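Local coordinates for peridinin-chlorophyll A protein (Amphidinium carterae, PDB 2C9E), which binds peridinin and chlorophyll a and probably serves as a water-soluble antenna that captures blue-green light, at residues A[54-62]-A[154-162]; A[68-76]-A[89-97]. All blocks are in the same frame, centred on the assembly; numbering follows the deposited sequence.

Interaction 1: A[54-62]-A[154-162]. With PID (peridinin), chain E.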
loop_
_atom_site.group_PDB
_atom_site.type_symbol
_atom_site.label_atom_id
_atom_site.label_comp_id
_atom_site.label_asym_id
_atom_site.label_seq_id
_atom_site.Cartn_x
_atom_site.Cartn_y
_atom_site.Cartn_z
ATOM N N VAL A 54 -5.643 -8.419 -7.261
ATOM C CA VAL A 54 -6.662 -7.560 -7.881
ATOM C C VAL A 54 -6.007 -6.381 -8.559
ATOM O O VAL A 54 -6.360 -6.015 -9.691
ATOM C CB VAL A 54 -7.765 -7.049 -6.836
ATOM C CG1 VAL A 54 -8.849 -6.213 -7.530
ATOM C CG2 VAL A 54 -8.442 -8.249 -6.213
ATOM N N GLY A 55 -5.003 -5.827 -7.897
ATOM C CA GLY A 55 -4.314 -4.679 -8.457
ATOM C C GLY A 55 -3.696 -5.066 -9.789
ATOM O O GLY A 55 -3.555 -4.233 -10.701
ATOM N N LEU A 56 -3.341 -6.345 -9.903
ATOM C CA LEU A 56 -2.695 -6.845 -11.111
ATOM C C LEU A 56 -3.680 -7.098 -12.246
ATOM O O LEU A 56 -3.270 -7.420 -13.341
ATOM C CB LEU A 56 -1.898 -8.124 -10.801
ATOM C CG LEU A 56 -0.483 -7.878 -10.249
ATOM C CD1 LEU A 56 0.212 -9.195 -9.869
ATOM C CD2 LEU A 56 0.341 -7.185 -11.279
ATOM N N THR A 57 -4.973 -6.917 -12.003
ATOM C CA THR A 57 -5.965 -7.123 -13.065
ATOM C C THR A 57 -6.398 -5.782 -13.673
ATOM O O THR A 57 -7.057 -5.750 -14.701
ATOM C CB THR A 57 -7.253 -7.828 -12.560
ATOM O OG1 THR A 57 -7.908 -7.007 -11.574
ATOM C CG2 THR A 57 -6.940 -9.212 -11.989
ATOM N N MET A 58 -6.006 -4.683 -13.031
ATOM C CA MET A 58 -6.368 -3.332 -13.453
ATOM C C MET A 58 -5.570 -2.774 -14.623
ATOM O O MET A 58 -4.454 -3.222 -14.913
ATOM C CB MET A 58 -6.220 -2.383 -12.267
ATOM C CG MET A 58 -7.217 -2.683 -11.115
ATOM S SD MET A 58 -6.817 -1.769 -9.573
ATOM C CE MET A 58 -8.220 -2.207 -8.534
ATOM N N ASP A 59 -6.148 -1.772 -15.268
ATOM C CA ASP A 59 -5.532 -1.086 -16.384
ATOM C C ASP A 59 -4.444 -0.148 -15.815
ATOM O O ASP A 59 -4.739 0.847 -15.152
ATOM C CB ASP A 59 -6.625 -0.297 -17.079
ATOM C CG ASP A 59 -6.126 0.489 -18.268
ATOM O OD1 ASP A 59 -4.909 0.694 -18.416
ATOM O OD2 ASP A 59 -6.987 0.918 -19.055
ATOM N N PRO A 60 -3.166 -0.439 -16.085
ATOM C CA PRO A 60 -2.136 0.443 -15.537
ATOM C C PRO A 60 -2.352 1.951 -15.769
ATOM O O PRO A 60 -1.982 2.786 -14.915
ATOM C CB PRO A 60 -0.840 -0.076 -16.190
ATOM C CG PRO A 60 -1.154 -1.555 -16.504
ATOM C CD PRO A 60 -2.591 -1.487 -16.959
ATOM N N LYS A 61 -2.918 2.321 -16.916
ATOM C CA LYS A 61 -3.136 3.753 -17.178
ATOM C C LYS A 61 -4.062 4.360 -16.128
ATOM O O LYS A 61 -3.850 5.485 -15.659
ATOM C CB LYS A 61 -3.726 3.987 -18.588
ATOM C CG LYS A 61 -2.718 3.788 -19.768
ATOM C CD LYS A 61 -3.077 2.562 -20.687
ATOM C CE LYS A 61 -2.466 1.225 -20.163
ATOM N NZ LYS A 61 -3.067 -0.010 -20.751
ATOM N N LEU A 62 -5.097 3.614 -15.764
ATOM C CA LEU A 62 -6.059 4.069 -14.763
ATOM C C LEU A 62 -5.505 3.984 -13.321
ATOM O O LEU A 62 -5.930 4.754 -12.443
ATOM C CB LEU A 62 -7.356 3.272 -14.907
ATOM C CG LEU A 62 -7.908 3.423 -16.330
ATOM C CD1 LEU A 62 -9.161 2.623 -16.509
ATOM C CD2 LEU A 62 -8.184 4.923 -16.608
ATOM N N ILE A 154 -14.876 -3.410 -17.780
ATOM C CA ILE A 154 -14.205 -4.232 -18.808
ATOM C C ILE A 154 -13.623 -5.526 -18.150
ATOM O O ILE A 154 -12.840 -6.253 -18.750
ATOM C CB ILE A 154 -13.080 -3.487 -19.508
ATOM C CG1 ILE A 154 -12.030 -3.072 -18.474
ATOM C CG2 ILE A 154 -13.682 -2.286 -20.281
ATOM C CD1 ILE A 154 -10.782 -2.546 -19.053
ATOM N N ASN A 155 -14.002 -5.773 -16.899
ATOM C CA ASN A 155 -13.634 -6.975 -16.165
ATOM C C ASN A 155 -12.172 -7.518 -16.256
ATOM O O ASN A 155 -11.958 -8.738 -16.455
ATOM C CB ASN A 155 -14.617 -8.050 -16.580
ATOM C CG ASN A 155 -14.576 -9.259 -15.685
ATOM O OD1 ASN A 155 -14.297 -9.154 -14.511
ATOM N ND2 ASN A 155 -14.911 -10.412 -16.229
ATOM N N GLY A 156 -11.202 -6.615 -16.090
ATOM C CA GLY A 156 -9.789 -6.954 -16.118
ATOM C C GLY A 156 -9.157 -7.184 -17.481
ATOM O O GLY A 156 -8.034 -7.682 -17.585
ATOM N N ALA A 157 -9.870 -6.811 -18.531
ATOM C CA ALA A 157 -9.385 -7.023 -19.882
ATOM C C ALA A 157 -8.112 -6.268 -20.239
ATOM O O ALA A 157 -7.502 -6.532 -21.266
ATOM C CB ALA A 157 -10.507 -6.702 -20.881
ATOM N N LYS A 158 -7.699 -5.327 -19.398
ATOM C CA LYS A 158 -6.484 -4.583 -19.691
ATOM C C LYS A 158 -5.421 -4.869 -18.654
ATOM O O LYS A 158 -4.543 -4.043 -18.402
ATOM C CB LYS A 158 -6.766 -3.079 -19.756
ATOM C CG LYS A 158 -7.951 -2.727 -20.627
ATOM C CD LYS A 158 -7.578 -1.726 -21.657
ATOM C CE LYS A 158 -6.571 -2.319 -22.646
ATOM N NZ LYS A 158 -6.238 -1.419 -23.821
ATOM N N ALA A 159 -5.500 -6.034 -18.037
ATOM C CA ALA A 159 -4.515 -6.405 -17.047
ATOM C C ALA A 159 -3.210 -6.390 -17.806
ATOM O O ALA A 159 -3.174 -6.725 -18.998
ATOM C CB ALA A 159 -4.793 -7.830 -16.501
ATOM N N PRO A 160 -2.118 -5.975 -17.149
ATOM C CA PRO A 160 -0.820 -5.946 -17.830
ATOM C C PRO A 160 -0.228 -7.354 -17.985
ATOM O O PRO A 160 -0.532 -8.272 -17.204
ATOM C CB PRO A 160 0.025 -5.053 -16.922
ATOM C CG PRO A 160 -0.545 -5.338 -15.589
ATOM C CD PRO A 160 -2.027 -5.336 -15.827
ATOM N N VAL A 161 0.595 -7.518 -19.020
ATOM C CA VAL A 161 1.251 -8.790 -19.274
ATOM C C VAL A 161 2.347 -8.850 -18.230
ATOM O O VAL A 161 3.042 -7.862 -17.994
ATOM C CB VAL A 161 1.902 -8.835 -20.689
ATOM C CG1 VAL A 161 2.725 -10.102 -20.831
ATOM C CG2 VAL A 161 0.827 -8.791 -21.781
ATOM N N ILE A 162 2.523 -9.986 -17.587
ATOM C CA ILE A 162 3.553 -9.997 -16.590
ATOM C C ILE A 162 4.524 -11.135 -16.810
ATOM O O ILE A 162 4.154 -12.298 -16.871
ATOM C CB ILE A 162 2.953 -10.018 -15.173
ATOM C CG1 ILE A 162 3.944 -9.416 -14.184
ATOM C CG2 ILE A 162 2.563 -11.418 -14.789
ATOM C CD1 ILE A 162 5.249 -10.182 -14.050
HETATM C C1 PID E . -23.516 -6.041 -0.913
HETATM C C2 PID E . -25.041 -6.056 -0.790
HETATM C C3 PID E . -25.673 -5.838 -2.167
HETATM C C4 PID E . -25.216 -4.467 -2.672
HETATM C C5 PID E . -23.725 -4.439 -3.026
HETATM C C6 PID E . -22.854 -5.197 -2.008
HETATM C C7 PID E . -21.572 -4.678 -1.815
HETATM C C8 PID E . -20.386 -5.236 -2.292
HETATM C C9 PID E . -19.142 -4.647 -2.063
HETATM C C10 PID E . -18.913 -3.469 -1.361
HETATM C C11 PID E . -17.962 -5.102 -2.489
HETATM C C12 PID E . -17.014 -4.249 -2.094
HETATM C C13 PID E . -15.667 -4.322 -2.449
HETATM C C14 PID E . -14.648 -3.440 -2.078
HETATM C C15 PID E . -13.362 -3.660 -2.580
HETATM C C16 PID E . -12.232 -2.870 -2.368
HETATM C C17 PID E . -11.038 -3.182 -3.019
HETATM C C18 PID E . -9.901 -2.382 -2.919
HETATM C C19 PID E . -8.731 -2.652 -3.628
HETATM C C20 PID E . -7.636 -1.790 -3.548
HETATM C C21 PID E . -6.433 -1.922 -4.245
HETATM C C22 PID E . -5.432 -0.965 -4.076
HETATM C C23 PID E . -4.269 -0.964 -4.683
HETATM C C24 PID E . -3.109 -0.957 -5.295
HETATM C C25 PID E . -2.875 -0.220 -6.626
HETATM C C26 PID E . -2.279 -1.194 -7.646
HETATM C C27 PID E . -1.051 -1.949 -7.118
HETATM C C28 PID E . -1.368 -2.683 -5.809
HETATM C C29 PID E . -1.927 -1.756 -4.725
HETATM C C30 PID E . -0.110 -2.642 -9.218
HETATM C C31 PID E . 0.172 -3.747 -10.238
HETATM C CM1 PID E . -22.788 -6.241 0.419
HETATM C CM2 PID E . -23.336 -2.960 -3.096
HETATM C CM3 PID E . -23.550 -5.044 -4.423
HETATM C CM4 PID E . -14.948 -2.208 -1.219
HETATM C CM5 PID E . -6.209 -3.101 -5.199
HETATM C CM6 PID E . -4.191 0.333 -7.182
HETATM C CM7 PID E . -1.904 0.948 -6.435
HETATM C CM8 PID E . -2.382 -2.579 -3.520
HETATM O O1 PID E . -22.941 -6.628 -2.085
HETATM O O2 PID E . -27.100 -5.861 -2.059
HETATM O O3 PID E . -19.760 -2.758 -0.819
HETATM O O4 PID E . -17.571 -3.223 -1.382
HETATM O O5 PID E . -0.901 -0.851 -4.316
HETATM O O6 PID E . -0.746 -2.991 -8.065
HETATM O O7 PID E . 0.225 -1.481 -9.453
HETATM O O HOH W 1 -1.351 -9.248 -14.584
HETATM O O HOH W 2 -8.168 -4.209 -17.100
#
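Pro60 and Pro160 meet where the N-capped start of helix 60-77, just past the turn that ends helix 41-55, is crossed by the irregular chain that follows helix 132-152. Their rings cross obliquely, Pro60 CG lying 3.7 Å from Pro160 CB. Proline suits both places: Pro60 lacks a backbone N-H, which costs nothing in the first turn of a helix, where no carbonyl of an earlier turn waits for it, and Pro160 keeps the crossing chain stiff and extended.

Most remaining contacts are between backbone carbonyls and carbon. Thr57 O receives a CA-H...O contact from Gly156 CA at 3.3 Å; Gly156 has a positive phi of 78°, which a residue without a side chain adopts easily. Met58 O faces Pro160 CD, while the small Ala159 fits its CB against Leu56 O.

Two waters supply the polar bridges. One donates to Leu56 O and Pro160 O; the other donates to Thr57 O and accepts from Lys158 N at 2.6 Å.

Charge gathers at the N-cap. A chi1 of 179° carries the Asp59 carboxylate away from its own backbone N, and Lys61 N meets OD1 from above the carboxylate plane at 3.0 Å. OD1 also makes a salt bridge to Lys61 NZ, whose hydrogen bond is weak. The CB-to-CD part of Lys158 runs alongside Asp59, its CD 3.8 Å from Asp59 OD2. An alanine here would probably leave Lys61 N without its capping acceptor, Lys61 NZ without its salt-bridge mate and the Lys158 chain freer to move.

On the pigment side, Leu56 CD2 touches peridinin C31 at 3.6 Å.

Interaction 2: A[68-76]-A[89-97]. With MG (magnesium ion), chain L; PID (peridinin), chain F.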
loop_
_atom_site.group_PDB
_atom_site.type_symbol
_atom_site.label_atom_id
_atom_site.label_comp_id
_atom_site.label_asym_id
_atom_site.label_seq_id
_atom_site.Cartn_x
_atom_site.Cartn_y
_atom_site.Cartn_z
ATOM N N GLU A 68 -2.131 9.448 -9.221
ATOM C CA GLU A 68 -1.877 10.878 -9.498
ATOM C C GLU A 68 -2.923 11.708 -8.748
ATOM O O GLU A 68 -2.573 12.703 -8.090
ATOM C CB GLU A 68 -1.974 11.197 -11.010
ATOM C CG GLU A 68 -0.914 10.479 -11.876
ATOM C CD GLU A 68 -0.997 10.762 -13.422
ATOM O OE1 GLU A 68 -1.865 10.169 -14.137
ATOM O OE2 GLU A 68 -0.160 11.571 -13.922
ATOM N N ALA A 69 -4.191 11.287 -8.831
ATOM C CA ALA A 69 -5.290 11.993 -8.166
ATOM C C ALA A 69 -5.101 12.093 -6.641
ATOM O O ALA A 69 -5.410 13.134 -6.032
ATOM C CB ALA A 69 -6.604 11.313 -8.454
ATOM N N HIS A 70 -4.567 11.027 -6.026
ATOM C CA HIS A 70 -4.348 11.062 -4.587
ATOM C C HIS A 70 -3.226 12.013 -4.324
ATOM O O HIS A 70 -3.280 12.770 -3.376
ATOM C CB HIS A 70 -3.994 9.670 -4.017
ATOM C CG HIS A 70 -5.183 8.790 -3.812
ATOM N ND1 HIS A 70 -5.768 8.082 -4.843
ATOM C CD2 HIS A 70 -5.925 8.528 -2.702
ATOM C CE1 HIS A 70 -6.816 7.411 -4.373
ATOM N NE2 HIS A 70 -6.933 7.665 -3.079
ATOM N N SER A 71 -2.190 11.974 -5.160
ATOM C CA SER A 71 -1.067 12.869 -4.939
ATOM C C SER A 71 -1.527 14.321 -5.087
ATOM O O SER A 71 -1.125 15.212 -4.327
ATOM C CB SER A 71 0.050 12.618 -5.929
ATOM O OG SER A 71 1.008 13.665 -5.766
ATOM N N LYS A 72 -2.377 14.573 -6.061
ATOM C CA LYS A 72 -2.823 15.929 -6.203
ATOM C C LYS A 72 -3.694 16.324 -5.016
ATOM O O LYS A 72 -3.662 17.481 -4.563
ATOM C CB LYS A 72 -3.593 16.119 -7.503
ATOM C CG LYS A 72 -4.133 17.539 -7.678
ATOM C CD LYS A 72 -4.917 17.647 -8.985
ATOM C CE LYS A 72 -5.374 19.094 -9.254
ATOM N NZ LYS A 72 -4.214 20.002 -9.017
ATOM N N ALA A 73 -4.457 15.376 -4.479
ATOM C CA ALA A 73 -5.325 15.757 -3.384
ATOM C C ALA A 73 -4.513 16.004 -2.131
ATOM O O ALA A 73 -4.876 16.862 -1.308
ATOM C CB ALA A 73 -6.395 14.698 -3.157
ATOM N N LEU A 74 -3.406 15.288 -1.986
ATOM C CA LEU A 74 -2.553 15.470 -0.800
ATOM C C LEU A 74 -1.971 16.906 -0.807
ATOM O O LEU A 74 -1.861 17.558 0.238
ATOM C CB LEU A 74 -1.431 14.415 -0.774
ATOM C CG LEU A 74 -1.915 13.007 -0.370
ATOM C CD1 LEU A 74 -0.813 11.991 -0.622
ATOM C CD2 LEU A 74 -2.293 13.028 1.158
ATOM N N ASP A 75 -1.621 17.397 -1.991
ATOM C CA ASP A 75 -1.120 18.771 -2.117
ATOM C C ASP A 75 -2.025 19.772 -1.357
ATOM O O ASP A 75 -1.523 20.700 -0.738
ATOM C CB ASP A 75 -1.028 19.173 -3.595
ATOM C CG ASP A 75 0.123 18.468 -4.340
ATOM O OD1 ASP A 75 1.093 17.967 -3.706
ATOM O OD2 ASP A 75 0.079 18.429 -5.590
ATOM N N SER A 76 -3.347 19.587 -1.394
ATOM C CA SER A 76 -4.242 20.505 -0.669
ATOM C C SER A 76 -4.509 20.069 0.779
ATOM O O SER A 76 -4.702 20.902 1.684
ATOM C CB SER A 76 -5.595 20.687 -1.416
ATOM O OG SER A 76 -6.357 19.479 -1.561
ATOM N N ASP A 89 -10.526 18.306 -5.298
ATOM C CA ASP A 89 -9.556 17.198 -5.323
ATOM C C ASP A 89 -10.189 15.889 -4.839
ATOM O O ASP A 89 -9.883 14.815 -5.386
ATOM C CB ASP A 89 -8.302 17.502 -4.467
ATOM C CG ASP A 89 -7.479 18.687 -4.998
ATOM O OD1 ASP A 89 -7.725 19.131 -6.138
ATOM O OD2 ASP A 89 -6.577 19.166 -4.275
ATOM N N PHE A 90 -11.069 16.010 -3.835
ATOM C CA PHE A 90 -11.799 14.883 -3.270
ATOM C C PHE A 90 -12.647 14.214 -4.321
ATOM O O PHE A 90 -12.553 13.006 -4.526
ATOM C CB PHE A 90 -12.727 15.324 -2.141
ATOM C CG PHE A 90 -13.385 14.166 -1.407
ATOM C CD1 PHE A 90 -12.642 13.389 -0.508
ATOM C CD2 PHE A 90 -14.756 13.882 -1.594
ATOM C CE1 PHE A 90 -13.246 12.334 0.226
ATOM C CE2 PHE A 90 -15.378 12.841 -0.880
ATOM C CZ PHE A 90 -14.618 12.059 0.046
ATOM N N ALA A 91 -13.520 14.989 -4.963
ATOM C CA ALA A 91 -14.384 14.441 -6.005
ATOM C C ALA A 91 -13.560 13.813 -7.124
ATOM O O ALA A 91 -13.966 12.780 -7.665
ATOM C CB ALA A 91 -15.322 15.532 -6.576
ATOM N N ALA A 92 -12.393 14.389 -7.446
ATOM C CA ALA A 92 -11.535 13.819 -8.512
ATOM C C ALA A 92 -10.885 12.489 -8.065
ATOM O O ALA A 92 -10.608 11.608 -8.895
ATOM C CB ALA A 92 -10.437 14.800 -8.914
ATOM N N VAL A 93 -10.625 12.337 -6.768
ATOM C CA VAL A 93 -10.037 11.071 -6.319
ATOM C C VAL A 93 -11.075 9.955 -6.519
ATOM O O VAL A 93 -10.746 8.872 -6.991
ATOM C CB VAL A 93 -9.616 11.133 -4.829
ATOM C CG1 VAL A 93 -9.387 9.694 -4.249
ATOM C CG2 VAL A 93 -8.322 11.932 -4.729
ATOM N N ASN A 94 -12.333 10.244 -6.195
ATOM C CA ASN A 94 -13.359 9.244 -6.338
ATOM C C ASN A 94 -13.677 8.863 -7.743
ATOM O O ASN A 94 -14.014 7.705 -8.009
ATOM C CB ASN A 94 -14.649 9.687 -5.657
ATOM C CG ASN A 94 -14.505 9.717 -4.154
ATOM O OD1 ASN A 94 -13.761 8.899 -3.592
ATOM N ND2 ASN A 94 -15.194 10.661 -3.493
ATOM N N GLU A 95 -13.617 9.826 -8.653
ATOM C CA GLU A 95 -13.940 9.494 -10.033
ATOM C C GLU A 95 -12.816 8.697 -10.648
ATOM O O GLU A 95 -13.072 7.752 -11.400
ATOM C CB GLU A 95 -14.228 10.748 -10.854
ATOM C CG GLU A 95 -14.331 10.455 -12.366
ATOM C CD GLU A 95 -15.323 11.349 -13.087
ATOM O OE1 GLU A 95 -15.439 12.563 -12.762
ATOM O OE2 GLU A 95 -15.997 10.826 -14.004
ATOM N N ALA A 96 -11.572 9.065 -10.339
ATOM C CA ALA A 96 -10.440 8.297 -10.842
ATOM C C ALA A 96 -10.532 6.834 -10.295
ATOM O O ALA A 96 -10.403 5.871 -11.045
ATOM C CB ALA A 96 -9.130 8.942 -10.408
ATOM N N LEU A 97 -10.776 6.673 -8.992
ATOM C CA LEU A 97 -10.909 5.307 -8.420
ATOM C C LEU A 97 -12.077 4.560 -9.060
ATOM O O LEU A 97 -12.017 3.343 -9.262
ATOM C CB LEU A 97 -11.166 5.378 -6.898
ATOM C CG LEU A 97 -9.964 5.687 -6.004
ATOM C CD1 LEU A 97 -10.386 5.897 -4.574
ATOM C CD2 LEU A 97 -8.981 4.524 -6.129
HETATM MG MG MG L . 1.382 15.587 -4.440
HETATM C C1 PID F . -18.982 -4.405 -6.620
HETATM C C2 PID F . -19.721 -5.554 -7.316
HETATM C C3 PID F . -18.814 -6.197 -8.369
HETATM C C4 PID F . -18.466 -5.130 -9.410
HETATM C C5 PID F . -17.595 -4.000 -8.848
HETATM C C6 PID F . -17.963 -3.580 -7.411
HETATM C C7 PID F . -17.627 -2.263 -7.078
HETATM C C8 PID F . -16.897 -1.849 -5.961
HETATM C C9 PID F . -16.551 -0.525 -5.672
HETATM C C10 PID F . -16.845 0.615 -6.411
HETATM C C11 PID F . -15.782 -0.116 -4.661
HETATM C C12 PID F . -15.582 1.204 -4.746
HETATM C C13 PID F . -14.812 1.961 -3.861
HETATM C C14 PID F . -14.568 3.336 -3.915
HETATM C C15 PID F . -13.761 3.925 -2.939
HETATM C C16 PID F . -13.409 5.273 -2.868
HETATM C C17 PID F . -12.579 5.764 -1.860
HETATM C C18 PID F . -12.193 7.103 -1.806
HETATM C C19 PID F . -11.349 7.637 -0.834
HETATM C C20 PID F . -10.989 8.985 -0.902
HETATM C C21 PID F . -10.122 9.645 -0.030
HETATM C C22 PID F . -9.825 10.992 -0.243
HETATM C C23 PID F . -8.997 11.650 0.523
HETATM C C24 PID F . -8.106 12.265 1.259
HETATM C C25 PID F . -6.605 12.241 0.927
HETATM C C26 PID F . -5.858 11.661 2.134
HETATM C C27 PID F . -6.215 12.361 3.450
HETATM C C28 PID F . -7.728 12.392 3.706
HETATM C C29 PID F . -8.500 13.012 2.534
HETATM C C30 PID F . -4.337 11.814 4.805
HETATM C C31 PID F . -3.703 11.100 6.001
HETATM C CM1 PID F . -19.780 -3.757 -5.485
HETATM C CM2 PID F . -17.732 -2.825 -9.823
HETATM C CM3 PID F . -16.147 -4.493 -8.901
HETATM C CM4 PID F . -15.161 4.193 -5.038
HETATM C CM5 PID F . -9.458 8.905 1.137
HETATM C CM6 PID F . -6.314 11.326 -0.266
HETATM C CM7 PID F . -6.107 13.647 0.587
HETATM C CM8 PID F . -10.007 12.899 2.785
HETATM O O1 PID F . -17.573 -4.548 -6.419
HETATM O O2 PID F . -19.491 -7.274 -9.025
HETATM O O3 PID F . -17.514 0.656 -7.442
HETATM O O4 PID F . -16.241 1.698 -5.836
HETATM O O5 PID F . -8.107 14.381 2.365
HETATM O O6 PID F . -5.646 11.582 4.515
HETATM O O7 PID F . -3.683 12.635 4.164
HETATM O O HOH W 3 -7.830 14.825 -6.759
#
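Val93 stands over one face of the His70 imidazole where helices 60-77 and 87-102 pack as an antiparallel pair, their local axes 8.7 Å apart at 169°. Val93 CG1 makes a CH-pi contact, 3.7 Å from the ring centroid and offset toward the rim, while Leu97 CD1 comes to the ring edge near its plane. The ring is steadied from its own helix, ND1 bonding to Ala66 O, and it also touches a chlorophyll a.

The branching of Val93 serves two neighbours: with CG1 anti to the backbone N (chi1 163°), CG2 lies against the carbonyl O of Ala69 and, at 3.7 Å, CB of Ala73. Alanines suit this interface because their short side chains let the helices come close, Ala69 CB meeting Ala96 CB at 4.0 Å.

Ser76 OG and Asp89 OD2 pair at 2.7 Å at the polar end of the contact, where Ser76 OG also accepts a hydrogen bond from Ser86 N. Lys72 crosses Asp89 at about a right angle with CE near OD1; the opposite charges do not touch but probably attract.

One side of the pair lines a peridinin pocket, with Leu97 and Phe90 against the pigment's conjugated chain. Elsewhere on helix 60-77, Ser71 and Asp75 join Asp223 in holding magnesium, Ser71 OG lying 2.4 Å from the metal.

Both interactions use helix 60-77, interaction 1 at its capped beginning and interaction 2 farther along, and interaction 2 lies inside the chain loop that interaction 1 closes. Their centres are 20 Å apart and their residues do not touch. Interaction 1 is the more superficial: a loop crosses a turn, and carbonyls, prolines and bridging waters do most of the work. Interaction 2 is helix against helix, with a larger share of buried residues, and depends on alanine, valine and an imidazole face, its polar pairing kept to one end. Each touches a different peridinin, but in interaction 1 the pigment is met by 54-62 and not by the crossing loop.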